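Local coordinates for protein putative thioesterase (Novosphingobium aromaticivorans, PDB 3CJY) that probably hydrolyses acyl-CoA thioesters, as a double-hotdog protein of the acyl-CoA thioesterase family, and binds a calcium ion, at residues A[55-66]-A[98-109]; A[181-192]-A[248-257]. All blocks are in the same frame, centred on the assembly; numbering follows the deposited sequence.

How the interactions relate
Interaction 1 and interaction 2 illustrate how a double-hotdog protein is assembled: the first is a strand pair of the N-terminal hotdog, the second a helix-on-strand contact of the C-terminal one. Their centres lie 14 Å apart and their nearest atoms about 5 Å. Strand 203-211 runs between them, hydrogen-bonding to strand 56-63 on one flank and strand 247-256 on the other; its Asn207 meets the backbone of Leu61 and, by its side chain, Asp186. Interaction 2 holds the Asp186-Gln253 pair, which may belong to the active site, and lies away from the calcium ion, about 10 Å from the side chain of Leu107 in interaction 1. Both contacts also touch the second subunit.

Interaction 1. Residues A[55-66]-A[98-109]; sequences PVVQGSLQFVSF and RLVFHSGISLGM
Leu61 and Phe101 meet on the helix-facing side of an antiparallel strand pair in a hotdog fold, part of the curved sheet wrapped round helix 37-52. The branch of Leu61, swung opposite its own backbone N (chi1 -180°), lays both methyls against the phenylalanine. CD2 of Leu61 lies 3.6 Å from CB of Phe101, while CD1 rests over one face of the ring, 4.0 Å from its centroid, in a CH-pi contact. Leu73 and Leu75 of strand 72-79 also pack on Phe101, and Met41 of helix 37-52 on Leu61. Farther along this face, CG2 of Val56 touches CG2 of Ile105 and CD2 of Leu107.

The other face is more polar and looks to the second subunit. Gln58 sets CG between its backbone N and carbonyl carbon (chi1 66°) and then bends at chi2, bringing NE2 back across the pair to donate to Ser106 OG at 2.8 Å, close to the amide plane. The same NE2 is also hydrogen-bonded to Gln62 OE1 of the second subunit, which fixes the rotation of the amide. The aliphatic part of Gln62 crosses His102 at a slant, CG 3.5 Å from CE1 of the imidazole, before its amide leads off to Gln58 of the other chain.

The backbone register slips at a classic beta bulge, where Val57 and Gln58 both face Ser106; Val57 N gives Ser106 O a bond of 2.8 Å, Gln58 N only a weak one. At the far end Val64 N and Ser65 N approach Val100 O from one face of its carbonyl plane. Beyond them Arg98, bent at chi3, turns its guanidinium edge-on to the opposite segment: NH2 meets Phe66 O at 2.9 Å, practically in the guanidinium plane.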
loop_
_atom_site.group_PDB
_atom_site.type_symbol
_atom_site.label_atom_id
_atom_site.label_comp_id
_atom_site.label_asym_id
_atom_site.label_seq_id
_atom_site.Cartn_x
_atom_site.Cartn_y
_atom_site.Cartn_z
ATOM N N PRO A 55 6.849 5.684 -17.107
ATOM C CA PRO A 55 7.064 5.919 -15.689
ATOM C C PRO A 55 6.133 5.169 -14.745
ATOM O O PRO A 55 5.010 4.832 -15.099
ATOM C CB PRO A 55 6.854 7.437 -15.539
ATOM C CG PRO A 55 6.186 7.876 -16.757
ATOM C CD PRO A 55 6.144 6.777 -17.775
ATOM N N VAL A 56 6.633 4.898 -13.556
ATOM C CA VAL A 56 5.869 4.181 -12.566
ATOM C C VAL A 56 4.809 5.049 -11.953
ATOM O O VAL A 56 5.029 6.217 -11.704
ATOM C CB VAL A 56 6.807 3.670 -11.427
ATOM C CG1 VAL A 56 6.017 3.206 -10.202
ATOM C CG2 VAL A 56 7.734 2.548 -11.960
ATOM N N VAL A 57 3.640 4.453 -11.754
ATOM C CA VAL A 57 2.522 5.065 -11.027
ATOM C C VAL A 57 2.507 4.519 -9.615
ATOM O O VAL A 57 2.373 5.242 -8.645
ATOM C CB VAL A 57 1.163 4.805 -11.744
ATOM C CG1 VAL A 57 -0.046 5.116 -10.877
ATOM C CG2 VAL A 57 1.128 5.463 -13.101
ATOM N N GLN A 58 2.658 3.205 -9.473
ATOM C CA GLN A 58 2.679 2.624 -8.128
ATOM C C GLN A 58 3.304 1.287 -8.148
ATOM O O GLN A 58 3.319 0.620 -9.160
ATOM C CB GLN A 58 1.254 2.521 -7.520
ATOM C CG GLN A 58 0.260 1.578 -8.175
ATOM C CD GLN A 58 0.408 0.135 -7.809
ATOM O OE1 GLN A 58 0.841 -0.208 -6.702
ATOM N NE2 GLN A 58 0.029 -0.744 -8.746
ATOM N N GLY A 59 3.804 0.860 -7.010
ATOM C CA GLY A 59 4.334 -0.505 -6.917
ATOM C C GLY A 59 4.222 -1.054 -5.501
ATOM O O GLY A 59 4.187 -0.313 -4.523
ATOM N N SER A 60 4.081 -2.366 -5.420
ATOM C CA SER A 60 4.095 -3.048 -4.128
ATOM C C SER A 60 5.075 -4.173 -4.222
ATOM O O SER A 60 5.140 -4.855 -5.242
ATOM C CB SER A 60 2.716 -3.585 -3.723
ATOM O OG SER A 60 1.777 -2.512 -3.573
ATOM N N LEU A 61 5.844 -4.364 -3.155
ATOM C CA LEU A 61 6.871 -5.421 -3.138
ATOM C C LEU A 61 6.800 -6.148 -1.807
ATOM O O LEU A 61 6.693 -5.501 -0.761
ATOM C CB LEU A 61 8.229 -4.763 -3.359
ATOM C CG LEU A 61 9.557 -5.533 -3.412
ATOM C CD1 LEU A 61 10.581 -4.725 -4.161
ATOM C CD2 LEU A 61 10.050 -5.856 -1.999
ATOM N N GLN A 62 6.819 -7.479 -1.885
ATOM C CA GLN A 62 6.773 -8.363 -0.710
ATOM C C GLN A 62 8.140 -8.934 -0.485
ATOM O O GLN A 62 8.750 -9.429 -1.417
ATOM C CB GLN A 62 5.796 -9.538 -0.931
ATOM C CG GLN A 62 4.491 -9.109 -1.548
ATOM C CD GLN A 62 3.700 -8.144 -0.649
ATOM O OE1 GLN A 62 3.502 -8.425 0.548
ATOM N NE2 GLN A 62 3.221 -7.013 -1.231
ATOM N N PHE A 63 8.659 -8.810 0.734
ATOM C CA PHE A 63 9.988 -9.339 1.056
ATOM C C PHE A 63 9.858 -10.775 1.532
ATOM O O PHE A 63 9.153 -11.051 2.516
ATOM C CB PHE A 63 10.694 -8.516 2.138
ATOM C CG PHE A 63 10.991 -7.088 1.737
ATOM C CD1 PHE A 63 11.974 -6.823 0.787
ATOM C CD2 PHE A 63 10.308 -6.040 2.303
ATOM C CE1 PHE A 63 12.260 -5.538 0.405
ATOM C CE2 PHE A 63 10.590 -4.745 1.930
ATOM C CZ PHE A 63 11.556 -4.494 0.985
ATOM N N VAL A 64 10.568 -11.667 0.860
ATOM C CA VAL A 64 10.511 -13.091 1.126
ATOM C C VAL A 64 11.698 -13.535 1.937
ATOM O O VAL A 64 11.576 -14.333 2.856
ATOM C CB VAL A 64 10.423 -13.875 -0.191
ATOM C CG1 VAL A 64 10.413 -15.404 0.072
ATOM C CG2 VAL A 64 9.184 -13.434 -1.023
ATOM N N SER A 65 12.854 -12.981 1.586
ATOM C CA SER A 65 14.121 -13.310 2.245
ATOM C C SER A 65 15.115 -12.165 2.120
ATOM O O SER A 65 14.943 -11.253 1.312
ATOM C CB SER A 65 14.721 -14.573 1.641
ATOM O OG SER A 65 15.926 -14.927 2.289
ATOM N N PHE A 66 16.184 -12.259 2.901
ATOM C CA PHE A 66 17.222 -11.225 2.958
ATOM C C PHE A 66 18.249 -11.371 1.858
ATOM O O PHE A 66 18.560 -12.474 1.403
ATOM C CB PHE A 66 17.971 -11.217 4.320
ATOM C CG PHE A 66 17.233 -10.528 5.431
ATOM C CD1 PHE A 66 17.268 -9.144 5.557
ATOM C CD2 PHE A 66 16.537 -11.259 6.386
ATOM C CE1 PHE A 66 16.594 -8.484 6.596
ATOM C CE2 PHE A 66 15.849 -10.603 7.433
ATOM C CZ PHE A 66 15.893 -9.209 7.536
ATOM N N ARG A 98 17.367 -18.162 -5.396
ATOM C CA ARG A 98 16.472 -18.059 -4.232
ATOM C C ARG A 98 15.642 -16.788 -4.308
ATOM O O ARG A 98 16.184 -15.724 -4.513
ATOM C CB ARG A 98 17.278 -18.028 -2.914
ATOM C CG ARG A 98 16.396 -17.882 -1.637
ATOM C CD ARG A 98 17.184 -17.799 -0.290
ATOM N NE ARG A 98 17.765 -16.484 0.035
ATOM C CZ ARG A 98 18.974 -16.093 -0.355
ATOM N NH1 ARG A 98 19.713 -16.903 -1.106
ATOM N NH2 ARG A 98 19.439 -14.901 -0.022
ATOM N N LEU A 99 14.333 -16.909 -4.127
ATOM C CA LEU A 99 13.458 -15.722 -4.140
ATOM C C LEU A 99 13.650 -14.864 -2.897
ATOM O O LEU A 99 13.510 -15.331 -1.761
ATOM C CB LEU A 99 11.990 -16.129 -4.223
ATOM C CG LEU A 99 10.969 -15.047 -4.508
ATOM C CD1 LEU A 99 11.192 -14.427 -5.901
ATOM C CD2 LEU A 99 9.577 -15.616 -4.387
ATOM N N VAL A 100 13.962 -13.599 -3.128
ATOM C CA VAL A 100 14.146 -12.636 -2.036
ATOM C C VAL A 100 13.013 -11.602 -1.993
ATOM O O VAL A 100 12.672 -11.067 -0.945
ATOM C CB VAL A 100 15.549 -11.989 -2.037
ATOM C CG1 VAL A 100 16.610 -13.059 -1.791
ATOM C CG2 VAL A 100 15.832 -11.220 -3.307
ATOM N N PHE A 101 12.384 -11.367 -3.137
ATOM C CA PHE A 101 11.213 -10.483 -3.214
ATOM C C PHE A 101 10.463 -10.655 -4.524
ATOM O O PHE A 101 10.998 -11.157 -5.477
ATOM C CB PHE A 101 11.548 -8.970 -2.950
ATOM C CG PHE A 101 12.383 -8.302 -4.019
ATOM C CD1 PHE A 101 11.847 -7.967 -5.242
ATOM C CD2 PHE A 101 13.688 -7.963 -3.769
ATOM C CE1 PHE A 101 12.625 -7.355 -6.204
ATOM C CE2 PHE A 101 14.471 -7.383 -4.743
ATOM C CZ PHE A 101 13.925 -7.069 -5.944
ATOM N N HIS A 102 9.182 -10.293 -4.501
ATOM C CA HIS A 102 8.362 -10.235 -5.704
ATOM C C HIS A 102 7.518 -8.974 -5.611
ATOM O O HIS A 102 7.168 -8.492 -4.527
ATOM C CB HIS A 102 7.529 -11.489 -5.939
ATOM C CG HIS A 102 6.433 -11.673 -4.935
ATOM N ND1 HIS A 102 5.142 -11.221 -5.156
ATOM C CD2 HIS A 102 6.426 -12.271 -3.721
ATOM C CE1 HIS A 102 4.401 -11.514 -4.097
ATOM N NE2 HIS A 102 5.152 -12.154 -3.218
ATOM N N SER A 103 7.150 -8.442 -6.767
ATOM C CA SER A 103 6.435 -7.171 -6.821
ATOM C C SER A 103 5.498 -7.046 -7.995
ATOM O O SER A 103 5.629 -7.722 -9.000
ATOM C CB SER A 103 7.432 -6.028 -6.885
ATOM O OG SER A 103 8.160 -6.150 -8.066
ATOM N N GLY A 104 4.570 -6.126 -7.819
ATOM C CA GLY A 104 3.592 -5.737 -8.841
ATOM C C GLY A 104 3.661 -4.234 -8.994
ATOM O O GLY A 104 3.634 -3.496 -8.021
ATOM N N ILE A 105 3.800 -3.794 -10.219
ATOM C CA ILE A 105 4.014 -2.399 -10.574
ATOM C C ILE A 105 3.129 -1.957 -11.745
ATOM O O ILE A 105 2.945 -2.700 -12.726
ATOM C CB ILE A 105 5.507 -2.209 -10.994
ATOM C CG1 ILE A 105 6.450 -2.652 -9.857
ATOM C CG2 ILE A 105 5.795 -0.746 -11.405
ATOM C CD1 ILE A 105 7.888 -2.683 -10.206
ATOM N N SER A 106 2.532 -0.778 -11.591
ATOM C CA SER A 106 1.721 -0.149 -12.634
ATOM C C SER A 106 2.518 1.021 -13.174
ATOM O O SER A 106 3.136 1.754 -12.416
ATOM C CB SER A 106 0.401 0.417 -12.097
ATOM O OG SER A 106 -0.342 -0.595 -11.489
ATOM N N LEU A 107 2.465 1.161 -14.494
ATOM C CA LEU A 107 3.207 2.191 -15.221
ATOM C C LEU A 107 2.303 2.896 -16.201
ATOM O O LEU A 107 1.388 2.308 -16.731
ATOM C CB LEU A 107 4.416 1.590 -15.943
ATOM C CG LEU A 107 5.327 0.740 -15.054
ATOM C CD1 LEU A 107 4.976 -0.754 -15.219
ATOM C CD2 LEU A 107 6.798 0.976 -15.375
ATOM N N GLY A 108 2.559 4.174 -16.391
ATOM C CA GLY A 108 1.778 4.948 -17.339
ATOM C C GLY A 108 1.934 6.424 -17.131
ATOM O O GLY A 108 2.426 6.901 -16.097
HETATM N N MSE A 109 1.476 7.147 -18.130
HETATM C CA MSE A 109 1.543 8.577 -18.095
HETATM C C MSE A 109 0.671 9.034 -19.249
HETATM O O MSE A 109 0.974 8.779 -20.413
HETATM C CB MSE A 109 3.000 9.035 -18.233
HETATM C CG MSE A 109 3.168 10.511 -17.908
HETATM SE SE MSE A 109 4.929 11.300 -18.359
HETATM C CE MSE A 109 5.059 10.598 -20.197
#

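Interaction 2. Residues A[181-192]-A[248-257]; sequences LAMFADFLPIAL and LATGAQSLLL
Leu248 and Ala249 begin the contact beneath Leu181: the side chains of Leu181 and Leu248 cross at about a right angle, Leu181 CD2 3.8 Å from Leu248 CD1, and Leu181 CD1 leans on Ala249 CB. This is the inner helix of the C-terminal hotdog lying on its sheet. Gly251 passes under Ala185, where a side chain would crowd the alanine methyl. Gln253 then rises, fully extended beyond CG, to the break between helices 178-185 and 188-196. Its NE2 donates to Asp186 OD1 at 2.8 Å with amide and carboxylate nearly coplanar, and also to a water that bonds Ala185 O; OE1 is taken by Ser204. Leu188 CB and the Pro189 ring pack on the same side of the amide. A leucine in place of Gln253 would probably leave Ser204 without this acceptor and take a donor from the water and from Asp186 OD1, which would keep that of Asn207. Leu255 follows, its CD2 meeting Leu192 CD2 tip to tip at 3.6 Å, and Leu257 CD2 closes against the same methyl. One buried polar cluster thus sits within an apolar interface. Asp186, Ser204 and Gln253 resemble the Asp-Thr-Gln centre of acyl-CoA thioesterase II, so this may be the active site.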
loop_
_atom_site.group_PDB
_atom_site.type_symbol
_atom_site.label_atom_id
_atom_site.label_comp_id
_atom_site.label_asym_id
_atom_site.label_seq_id
_atom_site.Cartn_x
_atom_site.Cartn_y
_atom_site.Cartn_z
ATOM N N LEU A 181 12.663 8.438 -4.128
ATOM C CA LEU A 181 11.406 8.405 -3.348
ATOM C C LEU A 181 11.167 6.991 -2.709
ATOM O O LEU A 181 10.810 6.862 -1.553
ATOM C CB LEU A 181 10.244 8.858 -4.245
ATOM C CG LEU A 181 10.295 10.323 -4.717
ATOM C CD1 LEU A 181 9.268 10.574 -5.808
ATOM C CD2 LEU A 181 10.155 11.287 -3.509
ATOM N N ALA A 182 11.452 5.935 -3.481
ATOM C CA ALA A 182 11.297 4.590 -2.980
ATOM C C ALA A 182 12.225 4.404 -1.773
ATOM O O ALA A 182 11.869 3.792 -0.792
ATOM C CB ALA A 182 11.617 3.547 -4.076
HETATM N N MSE A 183 13.432 4.947 -1.862
HETATM C CA MSE A 183 14.407 4.770 -0.788
HETATM C C MSE A 183 13.940 5.546 0.464
HETATM O O MSE A 183 13.971 5.036 1.576
HETATM C CB MSE A 183 15.807 5.139 -1.286
HETATM C CG MSE A 183 16.381 3.944 -2.040
HETATM SE SE MSE A 183 18.150 4.214 -2.839
HETATM C CE MSE A 183 17.594 5.147 -4.179
ATOM N N PHE A 184 13.509 6.796 0.276
ATOM C CA PHE A 184 13.082 7.614 1.398
ATOM C C PHE A 184 11.805 7.109 2.076
ATOM O O PHE A 184 11.586 7.301 3.286
ATOM C CB PHE A 184 12.911 9.079 0.971
ATOM C CG PHE A 184 14.211 9.787 0.652
ATOM C CD1 PHE A 184 15.427 9.324 1.157
ATOM C CD2 PHE A 184 14.197 11.007 -0.010
ATOM C CE1 PHE A 184 16.614 10.078 0.967
ATOM C CE2 PHE A 184 15.387 11.729 -0.241
ATOM C CZ PHE A 184 16.589 11.227 0.236
ATOM N N ALA A 185 10.938 6.469 1.280
ATOM C CA ALA A 185 9.709 5.858 1.779
ATOM C C ALA A 185 10.031 4.755 2.802
ATOM O O ALA A 185 9.276 4.506 3.718
ATOM C CB ALA A 185 8.839 5.242 0.608
ATOM N N ASP A 186 11.177 4.092 2.618
ATOM C CA ASP A 186 11.580 2.998 3.522
ATOM C C ASP A 186 12.347 3.454 4.769
ATOM O O ASP A 186 13.089 2.678 5.386
ATOM C CB ASP A 186 12.319 1.923 2.767
ATOM C CG ASP A 186 12.395 0.587 3.542
ATOM O OD1 ASP A 186 11.399 0.188 4.160
ATOM O OD2 ASP A 186 13.469 -0.054 3.528
ATOM N N PHE A 187 12.106 4.694 5.175
ATOM C CA PHE A 187 12.569 5.187 6.457
ATOM C C PHE A 187 11.530 4.911 7.588
ATOM O O PHE A 187 11.743 5.219 8.750
ATOM C CB PHE A 187 12.904 6.673 6.382
ATOM C CG PHE A 187 14.309 6.964 5.935
ATOM C CD1 PHE A 187 14.758 6.553 4.687
ATOM C CD2 PHE A 187 15.167 7.694 6.765
ATOM C CE1 PHE A 187 16.034 6.799 4.269
ATOM C CE2 PHE A 187 16.462 7.979 6.343
ATOM C CZ PHE A 187 16.884 7.535 5.083
ATOM N N LEU A 188 10.445 4.228 7.245
ATOM C CA LEU A 188 9.410 3.933 8.251
ATOM C C LEU A 188 9.930 3.085 9.406
ATOM O O LEU A 188 9.422 3.215 10.494
ATOM C CB LEU A 188 8.132 3.331 7.647
ATOM C CG LEU A 188 7.153 4.359 7.121
ATOM C CD1 LEU A 188 6.106 3.743 6.221
ATOM C CD2 LEU A 188 6.507 5.124 8.297
ATOM N N PRO A 189 10.882 2.153 9.158
ATOM C CA PRO A 189 11.385 1.439 10.364
ATOM C C PRO A 189 11.958 2.374 11.454
ATOM O O PRO A 189 11.840 2.118 12.645
ATOM C CB PRO A 189 12.397 0.451 9.771
ATOM C CG PRO A 189 11.904 0.225 8.365
ATOM C CD PRO A 189 11.378 1.534 7.904
ATOM N N ILE A 190 12.504 3.514 11.056
ATOM C CA ILE A 190 13.032 4.499 12.003
ATOM C C ILE A 190 11.858 5.116 12.761
ATOM O O ILE A 190 11.902 5.269 13.973
ATOM C CB ILE A 190 13.877 5.586 11.277
ATOM C CG1 ILE A 190 15.167 4.945 10.720
ATOM C CG2 ILE A 190 14.186 6.726 12.212
ATOM C CD1 ILE A 190 15.944 5.858 9.837
ATOM N N ALA A 191 10.763 5.343 12.055
ATOM C CA ALA A 191 9.571 5.903 12.685
ATOM C C ALA A 191 9.011 4.885 13.695
ATOM O O ALA A 191 8.528 5.258 14.776
ATOM C CB ALA A 191 8.498 6.215 11.646
ATOM N N LEU A 192 9.148 3.607 13.381
ATOM C CA LEU A 192 8.643 2.557 14.303
ATOM C C LEU A 192 9.464 2.570 15.588
ATOM O O LEU A 192 8.928 2.508 16.695
ATOM C CB LEU A 192 8.658 1.201 13.630
ATOM C CG LEU A 192 8.231 0.049 14.520
ATOM C CD1 LEU A 192 6.813 0.281 15.105
ATOM C CD2 LEU A 192 8.386 -1.298 13.773
ATOM N N LEU A 248 5.037 14.487 -3.595
ATOM C CA LEU A 248 5.716 13.677 -4.616
ATOM C C LEU A 248 5.217 12.248 -4.631
ATOM O O LEU A 248 4.949 11.626 -5.693
ATOM C CB LEU A 248 7.236 13.746 -4.370
ATOM C CG LEU A 248 7.842 15.130 -4.299
ATOM C CD1 LEU A 248 9.378 14.998 -4.041
ATOM C CD2 LEU A 248 7.528 15.970 -5.555
ATOM N N ALA A 249 5.158 11.662 -3.435
ATOM C CA ALA A 249 4.728 10.284 -3.317
ATOM C C ALA A 249 4.201 9.960 -1.960
ATOM O O ALA A 249 4.342 10.765 -1.010
ATOM C CB ALA A 249 5.913 9.340 -3.640
ATOM N N THR A 250 3.525 8.820 -1.863
ATOM C CA THR A 250 3.187 8.235 -0.562
ATOM C C THR A 250 3.641 6.791 -0.566
ATOM O O THR A 250 3.922 6.218 -1.608
ATOM C CB THR A 250 1.697 8.248 -0.225
ATOM O OG1 THR A 250 0.986 7.463 -1.187
ATOM C CG2 THR A 250 1.103 9.664 -0.254
ATOM N N GLY A 251 3.727 6.223 0.625
ATOM C CA GLY A 251 4.168 4.852 0.790
ATOM C C GLY A 251 3.629 4.284 2.078
ATOM O O GLY A 251 3.042 4.974 2.888
ATOM N N ALA A 252 3.809 3.006 2.202
ATOM C CA ALA A 252 3.370 2.300 3.395
ATOM C C ALA A 252 4.040 0.957 3.464
ATOM O O ALA A 252 4.579 0.470 2.496
ATOM C CB ALA A 252 1.870 2.125 3.376
ATOM N N GLN A 253 4.003 0.379 4.659
ATOM C CA GLN A 253 4.490 -0.976 4.909
ATOM C C GLN A 253 3.998 -1.501 6.241
ATOM O O GLN A 253 3.520 -0.754 7.092
ATOM C CB GLN A 253 6.008 -1.070 4.955
ATOM C CG GLN A 253 6.648 -0.230 6.082
ATOM C CD GLN A 253 8.154 -0.356 6.111
ATOM O OE1 GLN A 253 8.697 -1.123 6.918
ATOM N NE2 GLN A 253 8.831 0.362 5.219
ATOM N N SER A 254 4.100 -2.814 6.365
ATOM C CA SER A 254 3.856 -3.533 7.609
ATOM C C SER A 254 5.179 -4.064 8.056
ATOM O O SER A 254 6.054 -4.315 7.230
ATOM C CB SER A 254 2.829 -4.645 7.447
ATOM O OG SER A 254 1.591 -4.074 7.081
ATOM N N LEU A 255 5.332 -4.211 9.356
ATOM C CA LEU A 255 6.590 -4.635 9.950
ATOM C C LEU A 255 6.417 -5.696 11.005
ATOM O O LEU A 255 5.424 -5.721 11.736
ATOM C CB LEU A 255 7.281 -3.436 10.601
ATOM C CG LEU A 255 7.556 -2.117 9.836
ATOM C CD1 LEU A 255 6.510 -1.061 10.146
ATOM C CD2 LEU A 255 8.944 -1.562 10.192
ATOM N N LEU A 256 7.423 -6.574 11.084
ATOM C CA LEU A 256 7.482 -7.625 12.110
ATOM C C LEU A 256 8.281 -7.022 13.246
ATOM O O LEU A 256 9.404 -6.511 13.061
ATOM C CB LEU A 256 8.201 -8.872 11.585
ATOM C CG LEU A 256 8.336 -10.027 12.581
ATOM C CD1 LEU A 256 7.055 -10.771 12.555
ATOM C CD2 LEU A 256 9.487 -10.945 12.220
ATOM N N LEU A 257 7.683 -7.047 14.421
ATOM C CA LEU A 257 8.292 -6.456 15.604
ATOM C C LEU A 257 9.410 -7.333 16.156
ATOM O O LEU A 257 9.309 -8.556 16.190
ATOM C CB LEU A 257 7.248 -6.220 16.720
ATOM C CG LEU A 257 6.181 -5.139 16.478
ATOM C CD1 LEU A 257 5.360 -4.900 17.757
ATOM C CD2 LEU A 257 6.795 -3.846 16.013
HETATM O O HOH W 1 7.505 2.342 3.444
#